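Local structure of cytochrome P450 monooxygenase (Rhodococcus sp. ECU0066, 6KBH) at residues Y119-T124 and K231-A236; V126-P131 and D269-S274; P135-L140 and Q392-N397. The protein probably works as a self-sufficient haem-thiolate monooxygenase, one chain carrying the haem that activates oxygen together with the FMN and 2Fe-2S cluster that supply its electrons. One frame throughout, in Å; residues are numbered along the deposited sequence.

Interaction 1: residues Y119-T124 and K231-A236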
loop_
_atom_site.group_PDB
_atom_site.type_symbol
_atom_site.label_atom_id
_atom_site.label_comp_id
_atom_site.label_asym_id
_atom_site.label_seq_id
_atom_site.Cartn_x
_atom_site.Cartn_y
_atom_site.Cartn_z
ATOM N N TYR A 119 -13.916 24.606 -27.357
ATOM C CA TYR A 119 -13.432 23.539 -26.491
ATOM C C TYR A 119 -13.963 22.199 -26.982
ATOM O O TYR A 119 -15.165 22.047 -27.216
ATOM C CB TYR A 119 -13.850 23.816 -25.042
ATOM C CG TYR A 119 -13.937 22.632 -24.086
ATOM C CD1 TYR A 119 -15.078 21.832 -24.011
ATOM C CD2 TYR A 119 -12.889 22.345 -23.225
ATOM C CE1 TYR A 119 -15.146 20.763 -23.119
ATOM C CE2 TYR A 119 -12.949 21.290 -22.343
ATOM C CZ TYR A 119 -14.079 20.503 -22.293
ATOM O OH TYR A 119 -14.134 19.451 -21.410
ATOM N N ALA A 120 -13.056 21.240 -27.156
ATOM C CA ALA A 120 -13.425 19.886 -27.563
ATOM C C ALA A 120 -12.448 18.940 -26.864
ATOM O O ALA A 120 -11.355 18.675 -27.368
ATOM C CB ALA A 120 -13.389 19.721 -29.075
ATOM N N MET A 121 -12.850 18.446 -25.699
ATOM C CA MET A 121 -12.012 17.519 -24.959
ATOM C C MET A 121 -12.346 16.086 -25.333
ATOM O O MET A 121 -13.517 15.693 -25.354
ATOM C CB MET A 121 -12.156 17.683 -23.450
ATOM C CG MET A 121 -11.255 16.689 -22.740
ATOM S SD MET A 121 -11.296 16.722 -20.960
ATOM C CE MET A 121 -10.592 18.330 -20.754
ATOM N N ASN A 122 -11.308 15.309 -25.607
ATOM C CA ASN A 122 -11.455 13.883 -25.804
ATOM C C ASN A 122 -11.641 13.189 -24.464
ATOM O O ASN A 122 -11.189 13.670 -23.421
ATOM C CB ASN A 122 -10.225 13.319 -26.508
ATOM C CG ASN A 122 -9.638 14.293 -27.502
ATOM O OD1 ASN A 122 -8.708 15.033 -27.186
ATOM N ND2 ASN A 122 -10.179 14.298 -28.715
ATOM N N ARG A 123 -12.326 12.054 -24.501
ATOM C CA ARG A 123 -12.373 11.178 -23.340
ATOM C C ARG A 123 -10.951 10.758 -22.980
ATOM O O ARG A 123 -10.234 10.203 -23.818
ATOM C CB ARG A 123 -13.261 9.975 -23.653
ATOM C CG ARG A 123 -14.721 10.386 -23.855
ATOM C CD ARG A 123 -15.666 9.222 -24.126
ATOM N NE ARG A 123 -17.054 9.635 -23.922
ATOM C CZ ARG A 123 -18.120 8.921 -24.271
ATOM N NH1 ARG A 123 -17.977 7.741 -24.860
ATOM N NH2 ARG A 123 -19.334 9.394 -24.035
ATOM N N THR A 124 -10.519 11.070 -21.755
ATOM C CA THR A 124 -9.123 10.899 -21.341
ATOM C C THR A 124 -9.036 9.961 -20.136
ATOM O O THR A 124 -9.157 10.386 -18.982
ATOM C CB THR A 124 -8.472 12.246 -21.042
ATOM O OG1 THR A 124 -8.921 13.211 -22.000
ATOM C CG2 THR A 124 -6.960 12.133 -21.134
ATOM N N LYS A 231 -12.258 29.144 -20.513
ATOM C CA LYS A 231 -11.063 29.943 -20.249
ATOM C C LYS A 231 -9.852 29.050 -20.065
ATOM O O LYS A 231 -8.780 29.297 -20.631
ATOM C CB LYS A 231 -11.256 30.803 -18.998
ATOM C CG LYS A 231 -12.235 31.949 -19.122
ATOM C CD LYS A 231 -12.322 32.700 -17.801
ATOM C CE LYS A 231 -13.509 33.643 -17.769
ATOM N NZ LYS A 231 -13.364 34.738 -18.762
ATOM N N PHE A 232 -10.020 27.994 -19.281
ATOM C CA PHE A 232 -8.905 27.120 -18.956
ATOM C C PHE A 232 -8.485 26.269 -20.155
ATOM O O PHE A 232 -7.303 25.917 -20.276
ATOM C CB PHE A 232 -9.296 26.266 -17.747
ATOM C CG PHE A 232 -8.392 25.105 -17.494
ATOM C CD1 PHE A 232 -8.513 23.949 -18.238
ATOM C CD2 PHE A 232 -7.427 25.162 -16.505
ATOM C CE1 PHE A 232 -7.673 22.906 -18.042
ATOM C CE2 PHE A 232 -6.586 24.088 -16.289
ATOM C CZ PHE A 232 -6.717 22.954 -17.061
ATOM N N TRP A 233 -9.414 25.954 -21.065
ATOM C CA TRP A 233 -9.079 25.070 -22.180
ATOM C C TRP A 233 -8.115 25.733 -23.155
ATOM O O TRP A 233 -7.168 25.094 -23.631
ATOM C CB TRP A 233 -10.348 24.642 -22.904
ATOM C CG TRP A 233 -10.106 23.945 -24.206
ATOM C CD1 TRP A 233 -10.154 24.500 -25.449
ATOM C CD2 TRP A 233 -9.798 22.559 -24.396
ATOM N NE1 TRP A 233 -9.888 23.550 -26.403
ATOM C CE2 TRP A 233 -9.667 22.348 -25.783
ATOM C CE3 TRP A 233 -9.619 21.476 -23.530
ATOM C CZ2 TRP A 233 -9.364 21.102 -26.324
ATOM C CZ3 TRP A 233 -9.318 20.239 -24.068
ATOM C CH2 TRP A 233 -9.194 20.062 -25.452
ATOM N N GLN A 234 -8.345 27.006 -23.481
ATOM C CA GLN A 234 -7.498 27.664 -24.468
ATOM C C GLN A 234 -6.222 28.231 -23.868
ATOM O O GLN A 234 -5.195 28.263 -24.555
ATOM C CB GLN A 234 -8.278 28.762 -25.207
ATOM C CG GLN A 234 -8.460 30.073 -24.464
ATOM C CD GLN A 234 -9.083 31.144 -25.349
ATOM O OE1 GLN A 234 -9.324 30.918 -26.536
ATOM N NE2 GLN A 234 -9.352 32.312 -24.773
ATOM N N PHE A 235 -6.244 28.665 -22.606
ATOM C CA PHE A 235 -4.986 29.017 -21.958
ATOM C C PHE A 235 -4.093 27.781 -21.821
ATOM O O PHE A 235 -2.896 27.820 -22.152
ATOM C CB PHE A 235 -5.263 29.690 -20.610
ATOM C CG PHE A 235 -4.026 30.211 -19.918
ATOM C CD1 PHE A 235 -2.768 30.037 -20.480
ATOM C CD2 PHE A 235 -4.131 30.881 -18.694
ATOM C CE1 PHE A 235 -1.647 30.496 -19.839
ATOM C CE2 PHE A 235 -3.018 31.362 -18.050
ATOM C CZ PHE A 235 -1.759 31.155 -18.631
ATOM N N ALA A 236 -4.660 26.655 -21.395
ATOM C CA ALA A 236 -3.834 25.457 -21.361
ATOM C C ALA A 236 -3.358 25.070 -22.755
ATOM O O ALA A 236 -2.373 24.337 -22.875
ATOM C CB ALA A 236 -4.584 24.299 -20.706
#

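Interaction 2: residues V126-P131 and D269-S274. With HEM (protoporphyrin IX containing Fe), chain C.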
loop_
_atom_site.group_PDB
_atom_site.type_symbol
_atom_site.label_atom_id
_atom_site.label_comp_id
_atom_site.label_asym_id
_atom_site.label_seq_id
_atom_site.Cartn_x
_atom_site.Cartn_y
_atom_site.Cartn_z
ATOM N N VAL A 126 -10.521 8.112 -18.243
ATOM C CA VAL A 126 -11.557 7.786 -17.270
ATOM C C VAL A 126 -12.824 7.370 -17.997
ATOM O O VAL A 126 -13.556 6.498 -17.521
ATOM C CB VAL A 126 -11.830 8.957 -16.304
ATOM C CG1 VAL A 126 -12.501 8.448 -15.043
ATOM C CG2 VAL A 126 -10.545 9.689 -15.953
ATOM N N ASN A 127 -13.065 7.962 -19.160
ATOM C CA ASN A 127 -14.189 7.660 -20.026
ATOM C C ASN A 127 -13.840 6.683 -21.134
ATOM O O ASN A 127 -14.748 6.087 -21.721
ATOM C CB ASN A 127 -14.683 8.947 -20.673
ATOM C CG ASN A 127 -14.620 10.104 -19.737
ATOM O OD1 ASN A 127 -14.217 11.204 -20.111
ATOM N ND2 ASN A 127 -15.058 9.881 -18.511
ATOM N N GLU A 128 -12.559 6.528 -21.449
ATOM C CA GLU A 128 -12.178 5.793 -22.644
ATOM C C GLU A 128 -12.552 4.330 -22.521
ATOM O O GLU A 128 -12.194 3.663 -21.546
ATOM C CB GLU A 128 -10.682 5.904 -22.892
ATOM C CG GLU A 128 -10.195 7.302 -23.007
ATOM C CD GLU A 128 -8.873 7.366 -23.714
ATOM O OE1 GLU A 128 -8.699 6.647 -24.721
ATOM O OE2 GLU A 128 -7.997 8.105 -23.235
ATOM N N ASP A 129 -13.254 3.831 -23.525
ATOM C CA ASP A 129 -13.422 2.400 -23.626
ATOM C C ASP A 129 -12.157 1.770 -24.190
ATOM O O ASP A 129 -11.214 2.448 -24.608
ATOM C CB ASP A 129 -14.617 2.056 -24.508
ATOM C CG ASP A 129 -15.936 2.417 -23.868
ATOM O OD1 ASP A 129 -15.928 3.216 -22.906
ATOM O OD2 ASP A 129 -16.976 1.898 -24.317
ATOM N N GLU A 130 -12.142 0.452 -24.181
ATOM C CA GLU A 130 -11.160 -0.290 -24.937
ATOM C C GLU A 130 -11.574 -0.309 -26.405
ATOM O O GLU A 130 -12.752 -0.132 -26.726
ATOM C CB GLU A 130 -11.036 -1.701 -24.368
ATOM C CG GLU A 130 -10.633 -1.723 -22.901
ATOM C CD GLU A 130 -9.316 -1.006 -22.642
ATOM O OE1 GLU A 130 -8.438 -1.020 -23.531
ATOM O OE2 GLU A 130 -9.159 -0.421 -21.549
ATOM N N PRO A 131 -10.624 -0.516 -27.329
ATOM C CA PRO A 131 -9.207 -0.815 -27.096
ATOM C C PRO A 131 -8.293 0.406 -26.950
ATOM O O PRO A 131 -7.078 0.234 -26.868
ATOM C CB PRO A 131 -8.826 -1.615 -28.340
ATOM C CG PRO A 131 -9.686 -1.041 -29.413
ATOM C CD PRO A 131 -10.973 -0.603 -28.758
ATOM N N ASP A 269 -2.181 15.206 -30.637
ATOM C CA ASP A 269 -2.180 16.587 -30.161
ATOM C C ASP A 269 -3.458 16.905 -29.396
ATOM O O ASP A 269 -3.428 17.629 -28.392
ATOM C CB ASP A 269 -2.002 17.556 -31.328
ATOM C CG ASP A 269 -0.612 17.501 -31.916
ATOM O OD1 ASP A 269 0.317 17.062 -31.204
ATOM O OD2 ASP A 269 -0.451 17.886 -33.093
ATOM N N SER A 270 -4.592 16.359 -29.843
ATOM C CA SER A 270 -5.835 16.537 -29.101
ATOM C C SER A 270 -5.760 15.887 -27.728
ATOM O O SER A 270 -6.324 16.411 -26.760
ATOM C CB SER A 270 -7.011 15.962 -29.893
ATOM O OG SER A 270 -6.921 14.550 -29.981
ATOM N N TYR A 271 -5.053 14.761 -27.618
ATOM C CA TYR A 271 -5.080 13.991 -26.380
ATOM C C TYR A 271 -4.341 14.705 -25.252
ATOM O O TYR A 271 -4.839 14.766 -24.121
ATOM C CB TYR A 271 -4.494 12.601 -26.603
ATOM C CG TYR A 271 -4.893 11.660 -25.505
ATOM C CD1 TYR A 271 -6.177 11.147 -25.456
ATOM C CD2 TYR A 271 -4.002 11.311 -24.499
ATOM C CE1 TYR A 271 -6.562 10.305 -24.453
ATOM C CE2 TYR A 271 -4.379 10.459 -23.483
ATOM C CZ TYR A 271 -5.662 9.959 -23.464
ATOM O OH TYR A 271 -6.049 9.102 -22.458
ATOM N N LEU A 272 -3.137 15.225 -25.527
ATOM C CA LEU A 272 -2.397 15.917 -24.473
ATOM C C LEU A 272 -3.031 17.253 -24.139
ATOM O O LEU A 272 -2.913 17.722 -23.002
ATOM C CB LEU A 272 -0.923 16.136 -24.839
ATOM C CG LEU A 272 -0.033 14.919 -25.079
ATOM C CD1 LEU A 272 -0.319 14.423 -26.440
ATOM C CD2 LEU A 272 1.439 15.243 -24.952
ATOM N N HIS A 273 -3.685 17.891 -25.108
ATOM C CA HIS A 273 -4.507 19.044 -24.768
ATOM C C HIS A 273 -5.624 18.635 -23.819
ATOM O O HIS A 273 -5.952 19.367 -22.877
ATOM C CB HIS A 273 -5.073 19.685 -26.034
ATOM C CG HIS A 273 -5.577 21.076 -25.821
ATOM N ND1 HIS A 273 -6.152 21.826 -26.826
ATOM C CD2 HIS A 273 -5.594 21.856 -24.714
ATOM C CE1 HIS A 273 -6.499 23.006 -26.345
ATOM N NE2 HIS A 273 -6.171 23.050 -25.067
ATOM N N SER A 274 -6.208 17.455 -24.042
ATOM C CA SER A 274 -7.155 16.904 -23.078
ATOM C C SER A 274 -6.455 16.511 -21.784
ATOM O O SER A 274 -6.994 16.724 -20.691
ATOM C CB SER A 274 -7.880 15.702 -23.685
ATOM O OG SER A 274 -8.756 16.099 -24.727
HETATM C CHA HEM C . -9.485 7.237 -12.151
HETATM C CHB HEM C . -10.556 8.074 -7.293
HETATM C CHC HEM C . -6.423 11.356 -6.890
HETATM C CHD HEM C . -5.390 10.499 -11.707
HETATM C C1A HEM C . -9.955 7.350 -10.769
HETATM C C2A HEM C . -11.149 6.531 -10.532
HETATM C C3A HEM C . -11.444 6.758 -9.186
HETATM C C4A HEM C . -10.395 7.708 -8.731
HETATM C CMA HEM C . -12.575 6.171 -8.400
HETATM C CAA HEM C . -11.881 5.633 -11.481
HETATM C CBA HEM C . -11.648 4.171 -11.264
HETATM C CGA HEM C . -12.133 3.191 -12.278
HETATM O O1A HEM C . -12.983 3.744 -13.026
HETATM O O2A HEM C . -11.560 2.081 -12.104
HETATM C C1B HEM C . -9.568 9.035 -6.709
HETATM C C2B HEM C . -9.568 9.520 -5.254
HETATM C C3B HEM C . -8.269 10.543 -5.134
HETATM C C4B HEM C . -7.647 10.564 -6.517
HETATM C CMB HEM C . -10.537 9.149 -4.184
HETATM C CAB HEM C . -7.810 11.306 -3.939
HETATM C CBB HEM C . -7.596 10.557 -2.670
HETATM C C1C HEM C . -5.985 11.206 -8.307
HETATM C C2C HEM C . -4.818 12.017 -8.533
HETATM C C3C HEM C . -4.513 11.802 -9.859
HETATM C C4C HEM C . -5.537 10.868 -10.301
HETATM C CMC HEM C . -4.098 12.887 -7.556
HETATM C CAC HEM C . -3.366 12.390 -10.622
HETATM C CBC HEM C . -3.596 13.439 -11.649
HETATM C C1D HEM C . -6.468 9.565 -12.054
HETATM C C2D HEM C . -6.399 9.126 -13.487
HETATM C C3D HEM C . -7.684 8.101 -13.635
HETATM C C4D HEM C . -8.295 8.105 -12.262
HETATM C CMD HEM C . -5.397 9.540 -14.507
HETATM C CAD HEM C . -8.105 7.351 -14.848
HETATM C CBD HEM C . -7.310 6.124 -15.154
HETATM C CGD HEM C . -7.926 5.131 -16.070
HETATM O O1D HEM C . -9.158 5.362 -16.120
HETATM O O2D HEM C . -7.057 4.341 -16.521
HETATM N NA HEM C . -9.473 8.087 -9.680
HETATM N NB HEM C . -8.386 9.596 -7.448
HETATM N NC HEM C . -6.449 10.486 -9.384
HETATM N ND HEM C . -7.577 8.963 -11.183
HETATM FE FE HEM C . -8.075 9.406 -9.321
#

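Interaction 3: residues P135-L140 and Q392-N397. With HEM (protoporphyrin IX containing Fe), chain C.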
loop_
_atom_site.group_PDB
_atom_site.type_symbol
_atom_site.label_atom_id
_atom_site.label_comp_id
_atom_site.label_asym_id
_atom_site.label_seq_id
_atom_site.Cartn_x
_atom_site.Cartn_y
_atom_site.Cartn_z
ATOM N N PRO A 135 -3.623 0.938 -24.011
ATOM C CA PRO A 135 -2.329 1.446 -24.502
ATOM C C PRO A 135 -1.995 2.835 -23.990
ATOM O O PRO A 135 -0.831 3.109 -23.672
ATOM C CB PRO A 135 -2.507 1.431 -26.026
ATOM C CG PRO A 135 -3.514 0.370 -26.268
ATOM C CD PRO A 135 -4.473 0.472 -25.122
ATOM N N ARG A 136 -2.987 3.720 -23.893
ATOM C CA ARG A 136 -2.726 5.061 -23.385
ATOM C C ARG A 136 -2.417 5.034 -21.894
ATOM O O ARG A 136 -1.593 5.819 -21.411
ATOM C CB ARG A 136 -3.922 5.966 -23.666
ATOM C CG ARG A 136 -4.273 6.125 -25.136
ATOM C CD ARG A 136 -5.178 7.322 -25.284
ATOM N NE ARG A 136 -5.977 7.350 -26.505
ATOM C CZ ARG A 136 -5.717 8.134 -27.548
ATOM N NH1 ARG A 136 -4.672 8.951 -27.522
ATOM N NH2 ARG A 136 -6.504 8.105 -28.615
ATOM N N ARG A 137 -3.072 4.142 -21.146
ATOM C CA ARG A 137 -2.784 4.010 -19.721
ATOM C C ARG A 137 -1.388 3.444 -19.500
ATOM O O ARG A 137 -0.605 3.984 -18.711
ATOM C CB ARG A 137 -3.837 3.125 -19.051
ATOM C CG ARG A 137 -3.591 2.864 -17.568
ATOM C CD ARG A 137 -4.567 1.831 -17.023
ATOM N NE ARG A 137 -4.282 1.458 -15.639
ATOM C CZ ARG A 137 -4.833 2.036 -14.575
ATOM N NH1 ARG A 137 -5.704 3.026 -14.728
ATOM N NH2 ARG A 137 -4.513 1.627 -13.355
ATOM N N ARG A 138 -1.062 2.348 -20.189
ATOM C CA ARG A 138 0.259 1.748 -20.046
ATOM C C ARG A 138 1.352 2.706 -20.507
ATOM O O ARG A 138 2.418 2.788 -19.886
ATOM C CB ARG A 138 0.320 0.437 -20.828
ATOM C CG ARG A 138 -0.660 -0.629 -20.346
ATOM C CD ARG A 138 -0.437 -1.955 -21.059
ATOM N NE ARG A 138 -1.516 -2.916 -20.826
ATOM C CZ ARG A 138 -1.540 -3.795 -19.827
ATOM N NH1 ARG A 138 -0.542 -3.844 -18.953
ATOM N NH2 ARG A 138 -2.562 -4.630 -19.699
ATOM N N ALA A 139 1.101 3.448 -21.588
ATOM C CA ALA A 139 2.094 4.399 -22.074
ATOM C C ALA A 139 2.314 5.530 -21.078
ATOM O O ALA A 139 3.452 5.960 -20.858
ATOM C CB ALA A 139 1.669 4.962 -23.430
ATOM N N LEU A 140 1.241 6.022 -20.464
ATOM C CA LEU A 140 1.318 7.181 -19.587
ATOM C C LEU A 140 1.458 6.809 -18.116
ATOM O O LEU A 140 1.320 7.684 -17.256
ATOM C CB LEU A 140 0.082 8.064 -19.788
ATOM C CG LEU A 140 -0.093 8.625 -21.203
ATOM C CD1 LEU A 140 -1.483 9.216 -21.390
ATOM C CD2 LEU A 140 0.979 9.660 -21.509
ATOM N N GLN A 392 -8.225 1.733 -12.486
ATOM C CA GLN A 392 -7.886 2.154 -11.131
ATOM C C GLN A 392 -7.031 3.414 -11.152
ATOM O O GLN A 392 -6.121 3.553 -11.977
ATOM C CB GLN A 392 -7.147 1.043 -10.381
ATOM C CG GLN A 392 -7.122 1.256 -8.874
ATOM C CD GLN A 392 -6.120 0.367 -8.162
ATOM O OE1 GLN A 392 -5.073 0.020 -8.708
ATOM N NE2 GLN A 392 -6.448 -0.017 -6.933
ATOM N N CYS A 393 -7.349 4.334 -10.241
ATOM C CA CYS A 393 -6.729 5.650 -10.154
ATOM C C CYS A 393 -5.217 5.571 -10.312
ATOM O O CYS A 393 -4.529 4.906 -9.530
ATOM C CB CYS A 393 -7.083 6.287 -8.809
ATOM S SG CYS A 393 -6.447 7.955 -8.566
ATOM N N MET A 394 -4.700 6.246 -11.340
ATOM C CA MET A 394 -3.262 6.219 -11.581
ATOM C C MET A 394 -2.510 7.057 -10.558
ATOM O O MET A 394 -1.380 6.722 -10.196
ATOM C CB MET A 394 -2.963 6.695 -13.003
ATOM C CG MET A 394 -3.533 5.779 -14.079
ATOM S SD MET A 394 -3.498 6.484 -15.737
ATOM C CE MET A 394 -1.786 6.211 -16.200
ATOM N N GLY A 395 -3.124 8.128 -10.065
ATOM C CA GLY A 395 -2.464 8.996 -9.111
ATOM C C GLY A 395 -2.759 8.637 -7.673
ATOM O O GLY A 395 -2.642 9.484 -6.780
ATOM N N LYS A 396 -3.143 7.379 -7.437
ATOM C CA LYS A 396 -3.461 6.943 -6.081
ATOM C C LYS A 396 -2.266 7.112 -5.149
ATOM O O LYS A 396 -2.424 7.543 -4.002
ATOM C CB LYS A 396 -3.946 5.490 -6.087
ATOM C CG LYS A 396 -2.944 4.456 -6.594
ATOM C CD LYS A 396 -3.482 3.050 -6.367
ATOM C CE LYS A 396 -2.506 1.984 -6.826
ATOM N NZ LYS A 396 -3.011 0.617 -6.514
ATOM N N ASN A 397 -1.062 6.797 -5.629
ATOM C CA ASN A 397 0.118 6.970 -4.792
ATOM C C ASN A 397 0.532 8.431 -4.687
ATOM O O ASN A 397 1.127 8.829 -3.678
ATOM C CB ASN A 397 1.270 6.122 -5.327
ATOM C CG ASN A 397 0.971 4.643 -5.259
ATOM O OD1 ASN A 397 1.178 4.008 -4.230
ATOM N ND2 ASN A 397 0.467 4.092 -6.349
HETATM C CHA HEM C . -9.485 7.237 -12.151
HETATM C CHB HEM C . -10.556 8.074 -7.293
HETATM C CHC HEM C . -6.423 11.356 -6.890
HETATM C CHD HEM C . -5.390 10.499 -11.707
HETATM C C1A HEM C . -9.955 7.350 -10.769
HETATM C C2A HEM C . -11.149 6.531 -10.532
HETATM C C3A HEM C . -11.444 6.758 -9.186
HETATM C C4A HEM C . -10.395 7.708 -8.731
HETATM C CMA HEM C . -12.575 6.171 -8.400
HETATM C CAA HEM C . -11.881 5.633 -11.481
HETATM C CBA HEM C . -11.648 4.171 -11.264
HETATM C CGA HEM C . -12.133 3.191 -12.278
HETATM O O1A HEM C . -12.983 3.744 -13.026
HETATM O O2A HEM C . -11.560 2.081 -12.104
HETATM C C1B HEM C . -9.568 9.035 -6.709
HETATM C C2B HEM C . -9.568 9.520 -5.254
HETATM C C3B HEM C . -8.269 10.543 -5.134
HETATM C C4B HEM C . -7.647 10.564 -6.517
HETATM C CMB HEM C . -10.537 9.149 -4.184
HETATM C CAB HEM C . -7.810 11.306 -3.939
HETATM C CBB HEM C . -7.596 10.557 -2.670
HETATM C C1C HEM C . -5.985 11.206 -8.307
HETATM C C2C HEM C . -4.818 12.017 -8.533
HETATM C C3C HEM C . -4.513 11.802 -9.859
HETATM C C4C HEM C . -5.537 10.868 -10.301
HETATM C CMC HEM C . -4.098 12.887 -7.556
HETATM C CAC HEM C . -3.366 12.390 -10.622
HETATM C CBC HEM C . -3.596 13.439 -11.649
HETATM C C1D HEM C . -6.468 9.565 -12.054
HETATM C C2D HEM C . -6.399 9.126 -13.487
HETATM C C3D HEM C . -7.684 8.101 -13.635
HETATM C C4D HEM C . -8.295 8.105 -12.262
HETATM C CMD HEM C . -5.397 9.540 -14.507
HETATM C CAD HEM C . -8.105 7.351 -14.848
HETATM C CBD HEM C . -7.310 6.124 -15.154
HETATM C CGD HEM C . -7.926 5.131 -16.070
HETATM O O1D HEM C . -9.158 5.362 -16.120
HETATM O O2D HEM C . -7.057 4.341 -16.521
HETATM N NA HEM C . -9.473 8.087 -9.680
HETATM N NB HEM C . -8.386 9.596 -7.448
HETATM N NC HEM C . -6.449 10.486 -9.384
HETATM N ND HEM C . -7.577 8.963 -11.183
HETATM FE FE HEM C . -8.075 9.406 -9.321
#

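Interaction 1: residues Y119-T124 and K231-A236
Tyr119 and Trp233 mark the closest approach of two backbones, with their CA atoms 6.3 Å apart: the irregular chain of 119-124 runs past one side of the helix that carries 231-236. The contact is almost entirely the work of Trp233, which reaches out of the helix and presents one face of its indole to Tyr119 and the backbone N of Ala120. Tyr119 meets that face edge-on in an offset edge-to-face pair, the planes at 78° and the phenol ring 4.8 Å from the six-membered ring of Trp233, centroid to centroid. The CD2-CE2 side of the phenol does the touching, and CD2 of Tyr119 comes to 3.3 Å from CD2 of Trp233. Beside it, CA of Tyr119 stands over the five-membered ring of Trp233 in a CH-pi contact, 3.7 Å from its centroid. Ala120 O and Met121 meet the six-membered end of the indole obliquely. CB of Met121 lies 3.9 Å from CZ3 of Trp233, and the bend at chi3 (-66°) turns CE of Met121 to 4.0 Å from the same CZ3. The other face of the indole is stacked against His273, which also hydrogen-bonds the carbonyl of Trp233. The tryptophan of helix 219-242 is thereby wedged between the loop preceding helix 133-139 and helix 269-281, whose Ser274 and Met277 pack on Met121.

Interaction 2: residues V126-P131 and D269-S274
Glu128 and Tyr271 reach for each other from opposite directions and bridge backbones that stay well apart, their CA atoms 11.5 Å from one another. The carboxylate comes in at the rim of the phenol, with OE2 in the plane of the Tyr271 ring and the carboxylate plane turned 68° from it. The meeting is thus one of a single oxygen with the hydroxyl end of the ring, with neither flat group lying over the other. In the model OH of Tyr271 donates a hydrogen bond to OE2 of Glu128 at 2.3 Å, but that oxygen sits too close to a neighbour, so its place and the very short length are doubtful. Tyr271 CG lies anti to its own N (chi1 -162°), which sends the ring off the helix toward the loop. OE2 of Glu128 also accepts from the backbone N of Leu125, tying the acid back to its own loop, while OE1 has a long, weak ion pair with Arg136. The same arginine makes a cation-pi contact with Tyr271, and its charge probably favours an ionised Glu128 in this buried spot. Nearby, CG2 of Val126 packs on the haem propionate carbon CAD at 3.6 Å, and OE2 of Glu130 hydrogen-bonds ND1 of His133, whose NE2 hydrogen-bonds the haem, a second-shell arrangement. This is the B-C loop of a cytochrome P450, tied to the start of the long helix that crosses the distal face of the haem, on the propionate side.

Interaction 3: residues P135-L140 and Q392-N397
Arg137 grips the carbonyl O of Gln392 end-on with two nitrogens, NH1 at 2.8 Å and NH2 at 2.9 Å, while the same NH1 donates to O2D of the haem propionate at 2.6 Å. Gln392 O lies within 2° of the guanidinium plane, and the propionate is also at its edge, so the two acceptors together fix the rotation of the group. An extended chain, with CG anti to the backbone N (chi1 177°), carries it there from the helix. Met394 runs past in the opposite direction: its CG covers one face of the guanidinium, 3.6 Å from NH1 of Arg137. SD of Met394 rests on the haem methyl CMD, and the bend at chi3 (80°) turns CE to the carbonyl oxygens of Arg137 and Leu140. Next to it, SG of Cys393 is the axial ligand of the haem iron at 2.3 Å, and CA of Gly395, the N-cap of helix 396-413, packs on the porphyrin. A propionate-binding arginine on the C helix and a cysteine loop with the FxxGxxxCxG signature, here Phe386 to Gly395, are both characteristic of cytochromes P450; the grip on Gln392 O joins them.

The first segments of the three interactions follow one another along the B-C loop and helix 133-139, and their partners come in the same order much later in the chain: helix 219-242, helix 269-281, then the cysteine loop. Centres of interactions 1 and 2 lie 12 Å apart, as do those of 2 and 3, with 20 Å between 1 and 3. Helix 269-281 is common ground: it lies against Trp233 of interaction 1, and its Tyr271 packs on Leu140 of interaction 3. Loop and C helix thus tie both long helices to the cysteine loop around the haem. On that proximal side Lys396 forms a salt bridge to Asp730 of the 2Fe-2S domain, consistent with electron delivery from there.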